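Local coordinates for peptidase M16 domain protein (Alicyclobacillus acidocaldarius subsp. acidocaldarius DSM 446, PDB 4XEA) that is a putative metallopeptidase of family M16, probably cleaving peptides at a metal site that holds nickel in this crystal, at residues R252-K258 with N414-V420; L336-R340 with F406-E412. All blocks are in the same frame, centred on the assembly; numbering follows the deposited sequence.

Contact 1 of 2, residues R252-K258 with N414-V420; sequences RLLVGWK and NMVVSAV
Trp257 and Met415, a selenomethionine here, face each other across a non-hydrogen-bonded pair of two antiparallel strands, and their side chains run side by side in the same direction. Met415 carries its CG over one face of the indole, 3.9 Å from the centroid of the five-membered ring, a CH-pi contact. With CG anti to the backbone N (chi1 -179°) and chi2 extended, CG and SE are carried along the indole; SE lies oblique to the ring, 3.8 Å from Trp257 NE1, in a Met-aromatic contact. Val255 CG1 lies over the same face, also toward the rim, and meets Met415 CG at 3.8 Å. Beyond it Val255 CG2 and Val417 CG1 lie alongside each other, and Leu253 CD1 reaches Val417 CG1 at 3.9 Å, so that one face of the ladder is a continuous apolar row, packed against helix 325-342.

At the indole edge, near its plane, sits Asn414 OD1, 3.5 Å from Trp257 CD1. The Asn414 amide is turned 56° from the ring, and its ND2 gives a hydrogen bond of 2.9 Å to Lys258 O, arriving from above the carbonyl plane; a second bond from ND2 to His409 O and a weak one from Arg411 N to OD1 help fix the amide. Lys258 N in turn donates to Asn414 O, so side chain and backbone of Asn414 together prolong the ladder past the last regular bridge. On the other face, Val416 and Val420 pack on helix 144-156, to which Arg252 is joined by its salt bridge with Asp145. Paired backbone bonds at Arg252, Leu254 and Gly256, such as Leu254 N to Ser418 O at 2.8 Å, set the register. This is an antiparallel ladder inside a helix-backed mixed sheet, consistent with the alpha+beta fold of M16 domains.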
ATOM      1  N   ARG A 252      -0.039 -22.340   5.536  1.00 57.69           N
ATOM      2  CA  ARG A 252       0.997 -21.302   5.402  1.00 55.94           C
ATOM      3  C   ARG A 252       2.307 -21.863   5.912  1.00 52.53           C
ATOM      4  O   ARG A 252       2.312 -22.585   6.907  1.00 52.77           O
ATOM      5  CB  ARG A 252       0.688 -20.041   6.221  1.00 55.34           C
ATOM      6  CG  ARG A 252      -0.478 -19.203   5.703  1.00 61.55           C
ATOM      7  CD  ARG A 252      -1.769 -19.639   6.348  1.00 66.83           C
ATOM      8  NE  ARG A 252      -2.956 -18.922   5.841  1.00 71.63           N
ATOM      9  CZ  ARG A 252      -3.250 -17.660   6.146  1.00 74.23           C
ATOM     10  NH1 ARG A 252      -2.441 -16.937   6.934  1.00 72.93           N
ATOM     11  NH2 ARG A 252      -4.348 -17.106   5.647  1.00 76.26           N
ATOM     12  N   LEU A 253       3.398 -21.532   5.229  1.00 49.66           N
ATOM     13  CA  LEU A 253       4.735 -21.999   5.604  1.00 46.66           C
ATOM     14  C   LEU A 253       5.588 -20.778   5.864  1.00 45.05           C
ATOM     15  O   LEU A 253       5.528 -19.847   5.070  1.00 41.91           O
ATOM     16  CB  LEU A 253       5.381 -22.754   4.444  1.00 47.50           C
ATOM     17  CG  LEU A 253       6.785 -23.321   4.800  1.00 48.23           C
ATOM     18  CD1 LEU A 253       6.597 -24.574   5.646  1.00 49.99           C
ATOM     19  CD2 LEU A 253       7.653 -23.659   3.587  1.00 50.40           C
ATOM     20  N   LEU A 254       6.397 -20.810   6.930  1.00 43.62           N
ATOM     21  CA  LEU A 254       7.424 -19.818   7.173  1.00 44.04           C
ATOM     22  C   LEU A 254       8.696 -20.580   7.479  1.00 42.09           C
ATOM     23  O   LEU A 254       8.683 -21.476   8.327  1.00 42.65           O
ATOM     24  CB  LEU A 254       7.084 -18.948   8.378  1.00 43.95           C
ATOM     25  CG  LEU A 254       6.191 -17.725   8.288  1.00 50.05           C
ATOM     26  CD1 LEU A 254       6.309 -17.065   9.663  1.00 52.25           C
ATOM     27  CD2 LEU A 254       6.609 -16.760   7.185  1.00 51.28           C
ATOM     28  N   VAL A 255       9.770 -20.252   6.756  1.00 40.74           N
ATOM     29  CA  VAL A 255      11.084 -20.736   7.047  1.00 39.17           C
ATOM     30  C   VAL A 255      11.933 -19.526   7.450  1.00 38.87           C
ATOM     31  O   VAL A 255      11.910 -18.468   6.762  1.00 39.39           O
ATOM     32  CB  VAL A 255      11.731 -21.420   5.840  1.00 40.48           C
ATOM     33  CG1 VAL A 255      13.094 -22.040   6.268  1.00 39.66           C
ATOM     34  CG2 VAL A 255      10.803 -22.502   5.240  1.00 43.16           C
ATOM     35  N   GLY A 256      12.637 -19.655   8.573  1.00 36.49           N
ATOM     36  CA  GLY A 256      13.485 -18.612   9.053  1.00 36.06           C
ATOM     37  C   GLY A 256      14.890 -19.036   9.404  1.00 35.57           C
ATOM     38  O   GLY A 256      15.154 -20.200   9.661  1.00 35.77           O
ATOM     39  N   TRP A 257      15.801 -18.060   9.388  1.00 35.52           N
ATOM     40  CA  TRP A 257      17.195 -18.257   9.790  1.00 34.29           C
ATOM     41  C   TRP A 257      17.573 -17.190  10.791  1.00 33.88           C
ATOM     42  O   TRP A 257      17.280 -16.020  10.614  1.00 33.07           O
ATOM     43  CB  TRP A 257      18.132 -18.196   8.597  1.00 34.68           C
ATOM     44  CG  TRP A 257      17.951 -19.351   7.649  1.00 38.06           C
ATOM     45  CD1 TRP A 257      18.652 -20.510   7.624  1.00 38.97           C
ATOM     46  CD2 TRP A 257      17.019 -19.415   6.560  1.00 38.90           C
ATOM     47  NE1 TRP A 257      18.238 -21.299   6.559  1.00 40.67           N
ATOM     48  CE2 TRP A 257      17.203 -20.665   5.923  1.00 42.90           C
ATOM     49  CE3 TRP A 257      16.044 -18.536   6.070  1.00 38.03           C
ATOM     50  CZ2 TRP A 257      16.431 -21.066   4.814  1.00 43.08           C
ATOM     51  CZ3 TRP A 257      15.264 -18.927   4.998  1.00 40.38           C
ATOM     52  CH2 TRP A 257      15.464 -20.185   4.370  1.00 42.22           C
ATOM     53  N   LYS A 258      18.242 -17.631  11.846  1.00 33.96           N
ATOM     54  CA  LYS A 258      18.569 -16.816  12.997  1.00 34.58           C
ATOM     55  C   LYS A 258      20.013 -16.286  12.857  1.00 33.42           C
ATOM     56  O   LYS A 258      20.947 -17.093  12.805  1.00 34.71           O
ATOM     57  CB  LYS A 258      18.537 -17.763  14.206  1.00 34.58           C
ATOM     58  CG  LYS A 258      18.640 -17.107  15.587  1.00 34.99           C
ATOM     59  CD  LYS A 258      18.576 -18.168  16.660  1.00 36.66           C
ATOM     60  CE  LYS A 258      18.434 -17.521  17.984  1.00 37.10           C
ATOM     61  NZ  LYS A 258      18.399 -18.492  19.048  1.00 36.14           N
ATOM     62  N   ASN A 414      20.827 -23.163  11.817  1.00 40.46           N
ATOM     63  CA  ASN A 414      20.176 -21.989  12.419  1.00 39.12           C
ATOM     64  C   ASN A 414      18.781 -21.729  11.848  1.00 37.22           C
ATOM     65  O   ASN A 414      18.263 -20.593  11.914  1.00 35.52           O
ATOM     66  CB  ASN A 414      21.072 -20.724  12.307  1.00 38.12           C
ATOM     67  CG  ASN A 414      21.230 -20.249  10.854  1.00 39.34           C
ATOM     68  OD1 ASN A 414      21.235 -21.076   9.938  1.00 39.83           O
ATOM     69  ND2 ASN A 414      21.431 -18.919  10.645  1.00 36.75           N
HETATM   70  N   MSE A 415      18.177 -22.778  11.309  1.00 37.69           N
HETATM   71  CA  MSE A 415      16.975 -22.681  10.514  1.00 37.26           C
HETATM   72  C   MSE A 415      15.785 -23.237  11.283  1.00 37.96           C
HETATM   73  O   MSE A 415      15.919 -24.180  12.009  1.00 37.53           O
HETATM   74  CB  MSE A 415      17.147 -23.444   9.186  1.00 39.03           C
HETATM   75  CG  MSE A 415      15.977 -23.398   8.270  1.00 39.97           C
HETATM   76 SE   MSE A 415      16.128 -24.473   6.684  0.76 49.81          SE
HETATM   77  CE  MSE A 415      16.290 -26.284   7.463  1.00 49.06           C
ATOM     78  N   VAL A 416      14.624 -22.592  11.113  1.00 37.58           N
ATOM     79  CA  VAL A 416      13.377 -23.017  11.713  1.00 38.52           C
ATOM     80  C   VAL A 416      12.402 -23.155  10.566  1.00 38.90           C
ATOM     81  O   VAL A 416      12.325 -22.272   9.671  1.00 39.32           O
ATOM     82  CB  VAL A 416      12.800 -21.978  12.709  1.00 38.05           C
ATOM     83  CG1 VAL A 416      11.460 -22.473  13.265  1.00 38.25           C
ATOM     84  CG2 VAL A 416      13.791 -21.730  13.811  1.00 38.34           C
ATOM     85  N   VAL A 417      11.690 -24.261  10.533  1.00 41.29           N
ATOM     86  CA  VAL A 417      10.658 -24.460   9.497  1.00 43.58           C
ATOM     87  C   VAL A 417       9.342 -24.585  10.241  1.00 44.61           C
ATOM     88  O   VAL A 417       9.206 -25.497  11.072  1.00 46.42           O
ATOM     89  CB  VAL A 417      10.866 -25.726   8.646  1.00 45.06           C
ATOM     90  CG1 VAL A 417       9.855 -25.828   7.474  1.00 46.79           C
ATOM     91  CG2 VAL A 417      12.266 -25.817   8.093  1.00 48.35           C
ATOM     92  N   SER A 418       8.366 -23.723   9.935  1.00 45.03           N
ATOM     93  CA  SER A 418       7.107 -23.760  10.669  1.00 46.13           C
ATOM     94  C   SER A 418       5.882 -23.586   9.775  1.00 47.23           C
ATOM     95  O   SER A 418       5.928 -22.834   8.796  1.00 48.15           O
ATOM     96  CB  SER A 418       7.132 -22.717  11.781  1.00 44.69           C
ATOM     97  OG  SER A 418       6.990 -21.428  11.238  1.00 50.67           O
ATOM     98  N   ALA A 419       4.785 -24.256  10.130  1.00 47.26           N
ATOM     99  CA  ALA A 419       3.592 -24.296   9.299  1.00 48.63           C
ATOM    100  C   ALA A 419       2.337 -24.081  10.152  1.00 49.19           C
ATOM    101  O   ALA A 419       2.267 -24.448  11.339  1.00 46.46           O
ATOM    102  CB  ALA A 419       3.499 -25.652   8.545  1.00 51.67           C
ATOM    103  N   VAL A 420       1.340 -23.479   9.522  1.00 50.87           N
ATOM    104  CA  VAL A 420       0.006 -23.369  10.102  1.00 52.81           C
ATOM    105  C   VAL A 420      -0.864 -24.118   9.145  1.00 55.70           C
ATOM    106  O   VAL A 420      -0.798 -23.857   7.942  1.00 57.34           O
ATOM    107  CB  VAL A 420      -0.470 -21.895  10.199  1.00 53.54           C
ATOM    108  CG1 VAL A 420      -1.871 -21.830  10.802  1.00 57.25           C
ATOM    109  CG2 VAL A 420       0.509 -21.102  11.030  1.00 52.89           C
TER

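Contact 2 of 2, residues L336-R340 with F406-E412; sequences LARVR and FQEHLRE
The contact joins helix 325-342 to the C-terminal end of helix 399-409, where the chain turns toward the last strand, and it pairs an apolar wedge with a polar grip. Phe406 is the wedge: a chi1 of -178° sets CG opposite the backbone N, which sends the ring toward helix 325-342. Val339 CG1 covers one face, 4.0 Å from the ring centroid, Leu410 CB lies over the opposite face, and Leu336 CD2 meets Phe406 CE2 at 3.6 Å.

Arg340 provides the grip. Bent at chi3, it brings its guanidinium to Leu410 O, which lies in the guanidinium plane and takes a nearly straight bond from Arg340 NH2 (2.9 Å, 174°), a donor that stands above the plane of the carbonyl. A water accepts from Arg340 NE at 2.8 Å and donates to the same oxygen, so two donors grip Leu410 O and the guanidinium is fixed in its rotation. Gln407 NE2 bonds to Arg340 O at 3.2 Å, on a lone pair of that carbonyl, and the oxygen lies in the plane of the Gln407 amide.

The arrangement is that of an inverse gamma turn, centred on Leu410 just after the C-terminal end of helix 399-409, with its central carbonyl held by Arg340 of helix 325-342.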
ATOM      1  N   LEU A 336      18.498 -24.177  -1.678  1.00 50.74           N
ATOM      2  CA  LEU A 336      19.606 -23.664  -0.872  1.00 50.95           C
ATOM      3  C   LEU A 336      20.782 -24.627  -0.803  1.00 52.43           C
ATOM      4  O   LEU A 336      21.921 -24.183  -0.797  1.00 52.89           O
ATOM      5  CB  LEU A 336      19.149 -23.274   0.548  1.00 49.24           C
ATOM      6  CG  LEU A 336      18.123 -22.123   0.598  1.00 51.26           C
ATOM      7  CD1 LEU A 336      17.684 -21.839   2.046  1.00 52.27           C
ATOM      8  CD2 LEU A 336      18.630 -20.842  -0.046  1.00 51.80           C
ATOM      9  N   ALA A 337      20.514 -25.932  -0.773  1.00 54.39           N
ATOM     10  CA  ALA A 337      21.597 -26.931  -0.731  1.00 57.81           C
ATOM     11  C   ALA A 337      22.436 -26.880  -2.006  1.00 60.40           C
ATOM     12  O   ALA A 337      23.655 -27.063  -1.973  1.00 62.03           O
ATOM     13  CB  ALA A 337      21.036 -28.377  -0.513  1.00 61.02           C
ATOM     14  N   ARG A 338      21.786 -26.623  -3.137  1.00 61.76           N
ATOM     15  CA  ARG A 338      22.512 -26.502  -4.410  1.00 65.56           C
ATOM     16  C   ARG A 338      23.340 -25.222  -4.474  1.00 63.39           C
ATOM     17  O   ARG A 338      24.489 -25.254  -4.912  1.00 65.66           O
ATOM     18  CB  ARG A 338      21.571 -26.600  -5.608  1.00 69.31           C
ATOM     19  CG  ARG A 338      21.376 -28.041  -6.063  1.00 78.48           C
ATOM     20  CD  ARG A 338      20.264 -28.159  -7.079  1.00 86.39           C
ATOM     21  NE  ARG A 338      18.986 -27.740  -6.501  1.00 84.67           N
ATOM     22  CZ  ARG A 338      17.828 -27.746  -7.157  1.00 89.03           C
ATOM     23  NH1 ARG A 338      16.719 -27.338  -6.531  1.00 84.15           N
ATOM     24  NH2 ARG A 338      17.779 -28.157  -8.434  1.00 97.48           N
ATOM     25  N   VAL A 339      22.771 -24.102  -4.032  1.00 59.19           N
ATOM     26  CA  VAL A 339      23.509 -22.852  -4.028  1.00 58.63           C
ATOM     27  C   VAL A 339      24.677 -22.940  -3.034  1.00 57.82           C
ATOM     28  O   VAL A 339      25.729 -22.375  -3.264  1.00 58.87           O
ATOM     29  CB  VAL A 339      22.597 -21.645  -3.684  1.00 57.17           C
ATOM     30  CG1 VAL A 339      23.425 -20.381  -3.522  1.00 56.73           C
ATOM     31  CG2 VAL A 339      21.483 -21.460  -4.751  1.00 57.96           C
ATOM     32  N   ARG A 340      24.455 -23.635  -1.917  1.00 56.61           N
ATOM     33  CA  ARG A 340      25.465 -23.853  -0.894  1.00 58.16           C
ATOM     34  C   ARG A 340      26.647 -24.656  -1.442  1.00 61.92           C
ATOM     35  O   ARG A 340      27.789 -24.325  -1.154  1.00 63.90           O
ATOM     36  CB  ARG A 340      24.830 -24.565   0.313  1.00 57.70           C
ATOM     37  CG  ARG A 340      25.729 -24.716   1.514  1.00 60.36           C
ATOM     38  CD  ARG A 340      24.965 -25.227   2.746  1.00 61.35           C
ATOM     39  NE  ARG A 340      23.824 -24.385   3.121  1.00 55.09           N
ATOM     40  CZ  ARG A 340      22.551 -24.769   3.144  1.00 54.04           C
ATOM     41  NH1 ARG A 340      22.173 -26.007   2.820  1.00 53.98           N
ATOM     42  NH2 ARG A 340      21.627 -23.900   3.495  1.00 51.94           N
ATOM     43  N   PHE A 406      25.810 -15.635   2.361  1.00 45.09           N
ATOM     44  CA  PHE A 406      25.019 -16.851   2.227  1.00 45.60           C
ATOM     45  C   PHE A 406      25.551 -17.976   3.148  1.00 45.75           C
ATOM     46  O   PHE A 406      24.803 -18.589   3.917  1.00 43.56           O
ATOM     47  CB  PHE A 406      24.986 -17.307   0.750  1.00 48.35           C
ATOM     48  CG  PHE A 406      24.148 -18.533   0.527  1.00 50.47           C
ATOM     49  CD1 PHE A 406      24.646 -19.795   0.817  1.00 53.06           C
ATOM     50  CD2 PHE A 406      22.830 -18.429   0.089  1.00 50.65           C
ATOM     51  CE1 PHE A 406      23.840 -20.944   0.672  1.00 53.97           C
ATOM     52  CE2 PHE A 406      22.036 -19.554  -0.064  1.00 50.72           C
ATOM     53  CZ  PHE A 406      22.546 -20.825   0.223  1.00 53.15           C
ATOM     54  N   GLN A 407      26.866 -18.216   3.080  1.00 47.94           N
ATOM     55  CA  GLN A 407      27.523 -19.288   3.851  1.00 48.66           C
ATOM     56  C   GLN A 407      27.456 -19.091   5.371  1.00 46.88           C
ATOM     57  O   GLN A 407      27.305 -20.059   6.128  1.00 46.70           O
ATOM     58  CB  GLN A 407      28.986 -19.420   3.392  1.00 51.40           C
ATOM     59  CG  GLN A 407      29.137 -19.883   1.936  1.00 55.95           C
ATOM     60  CD  GLN A 407      28.774 -21.338   1.727  1.00 61.19           C
ATOM     61  OE1 GLN A 407      28.857 -22.146   2.654  1.00 61.80           O
ATOM     62  NE2 GLN A 407      28.391 -21.688   0.499  1.00 63.30           N
ATOM     63  N   GLU A 408      27.566 -17.832   5.791  1.00 46.55           N
ATOM     64  CA  GLU A 408      27.475 -17.387   7.183  1.00 46.72           C
ATOM     65  C   GLU A 408      26.087 -17.595   7.797  1.00 44.08           C
ATOM     66  O   GLU A 408      25.933 -17.879   8.990  1.00 44.20           O
ATOM     67  CB  GLU A 408      27.667 -15.853   7.235  1.00 47.18           C
ATOM     68  CG  GLU A 408      28.981 -15.382   7.606  1.00 53.56           C
ATOM     69  CD  GLU A 408      29.152 -13.856   7.441  1.00 55.42           C
ATOM     70  OE1 GLU A 408      28.256 -13.114   6.922  1.00 54.62           O
ATOM     71  OE2 GLU A 408      30.232 -13.403   7.849  1.00 60.37           O
ATOM     72  N   HIS A 409      25.077 -17.296   7.013  1.00 41.54           N
ATOM     73  CA  HIS A 409      23.777 -17.091   7.546  1.00 39.31           C
ATOM     74  C   HIS A 409      22.682 -18.057   7.067  1.00 39.79           C
ATOM     75  O   HIS A 409      21.838 -18.443   7.861  1.00 39.20           O
ATOM     76  CB  HIS A 409      23.329 -15.671   7.231  1.00 38.31           C
ATOM     77  CG  HIS A 409      21.968 -15.360   7.770  1.00 36.84           C
ATOM     78  ND1 HIS A 409      21.656 -15.494   9.092  1.00 35.72           N
ATOM     79  CD2 HIS A 409      20.836 -14.937   7.158  1.00 37.65           C
ATOM     80  CE1 HIS A 409      20.390 -15.162   9.284  1.00 36.71           C
ATOM     81  NE2 HIS A 409      19.870 -14.813   8.126  1.00 37.10           N
ATOM     82  N   LEU A 410      22.620 -18.367   5.778  1.00 40.16           N
ATOM     83  CA  LEU A 410      21.556 -19.238   5.310  1.00 41.12           C
ATOM     84  C   LEU A 410      22.029 -20.696   5.387  1.00 42.74           C
ATOM     85  O   LEU A 410      22.381 -21.290   4.362  1.00 44.77           O
ATOM     86  CB  LEU A 410      21.083 -18.834   3.902  1.00 42.38           C
ATOM     87  CG  LEU A 410      20.515 -17.393   3.821  1.00 41.82           C
ATOM     88  CD1 LEU A 410      20.090 -17.056   2.427  1.00 41.92           C
ATOM     89  CD2 LEU A 410      19.372 -17.149   4.799  1.00 38.57           C
ATOM     90  N   ARG A 411      21.982 -21.256   6.602  1.00 41.82           N
ATOM     91  CA  ARG A 411      22.502 -22.574   6.905  1.00 44.64           C
ATOM     92  C   ARG A 411      21.378 -23.510   7.339  1.00 44.18           C
ATOM     93  O   ARG A 411      20.226 -23.119   7.358  1.00 41.94           O
ATOM     94  CB  ARG A 411      23.592 -22.486   7.995  1.00 45.79           C
ATOM     95  CG  ARG A 411      24.686 -21.401   7.764  1.00 47.61           C
ATOM     96  CD  ARG A 411      25.943 -21.621   8.647  1.00 52.87           C
ATOM     97  NE  ARG A 411      25.564 -21.992  10.011  1.00 54.64           N
ATOM     98  CZ  ARG A 411      25.197 -21.126  10.953  1.00 56.45           C
ATOM     99  NH1 ARG A 411      25.198 -19.823  10.707  1.00 57.26           N
ATOM    100  NH2 ARG A 411      24.829 -21.547  12.157  1.00 55.19           N
ATOM    101  N   GLU A 412      21.713 -24.757   7.683  1.00 46.25           N
ATOM    102  CA  GLU A 412      20.707 -25.690   8.183  1.00 47.36           C
ATOM    103  C   GLU A 412      20.556 -25.666   9.696  1.00 46.04           C
ATOM    104  O   GLU A 412      19.460 -25.837  10.225  1.00 47.03           O
ATOM    105  CB  GLU A 412      21.047 -27.107   7.715  1.00 52.33           C
ATOM    106  CG  GLU A 412      20.851 -27.203   6.213  1.00 57.40           C
ATOM    107  CD  GLU A 412      20.548 -28.599   5.769  1.00 65.16           C
ATOM    108  OE1 GLU A 412      21.507 -29.391   5.729  1.00 66.67           O
ATOM    109  OE2 GLU A 412      19.351 -28.869   5.476  1.00 68.54           O
TER
HETATM  110  O   HOH W   1      25.129 -21.961   3.835  1.00 53.23           O

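Overall arrangement
From the N terminus, the chain reaches strand 252-258, the first side of contact 1, then passes through helices and strands to helix 325-342, which supplies the first side of contact 2. A largely helical excursion follows, and helix 399-409 closes the loop of contact 2. The chain then turns directly into strand 415-422, which closes the wider loop of contact 1 around it; contact 2 is therefore nested inside contact 1. The two are centred about 15 Å apart and touch where Trp257 packs on Leu336 and Leu410. Together they tie the sheet to helix 325-342 and to the end of helix 399-409.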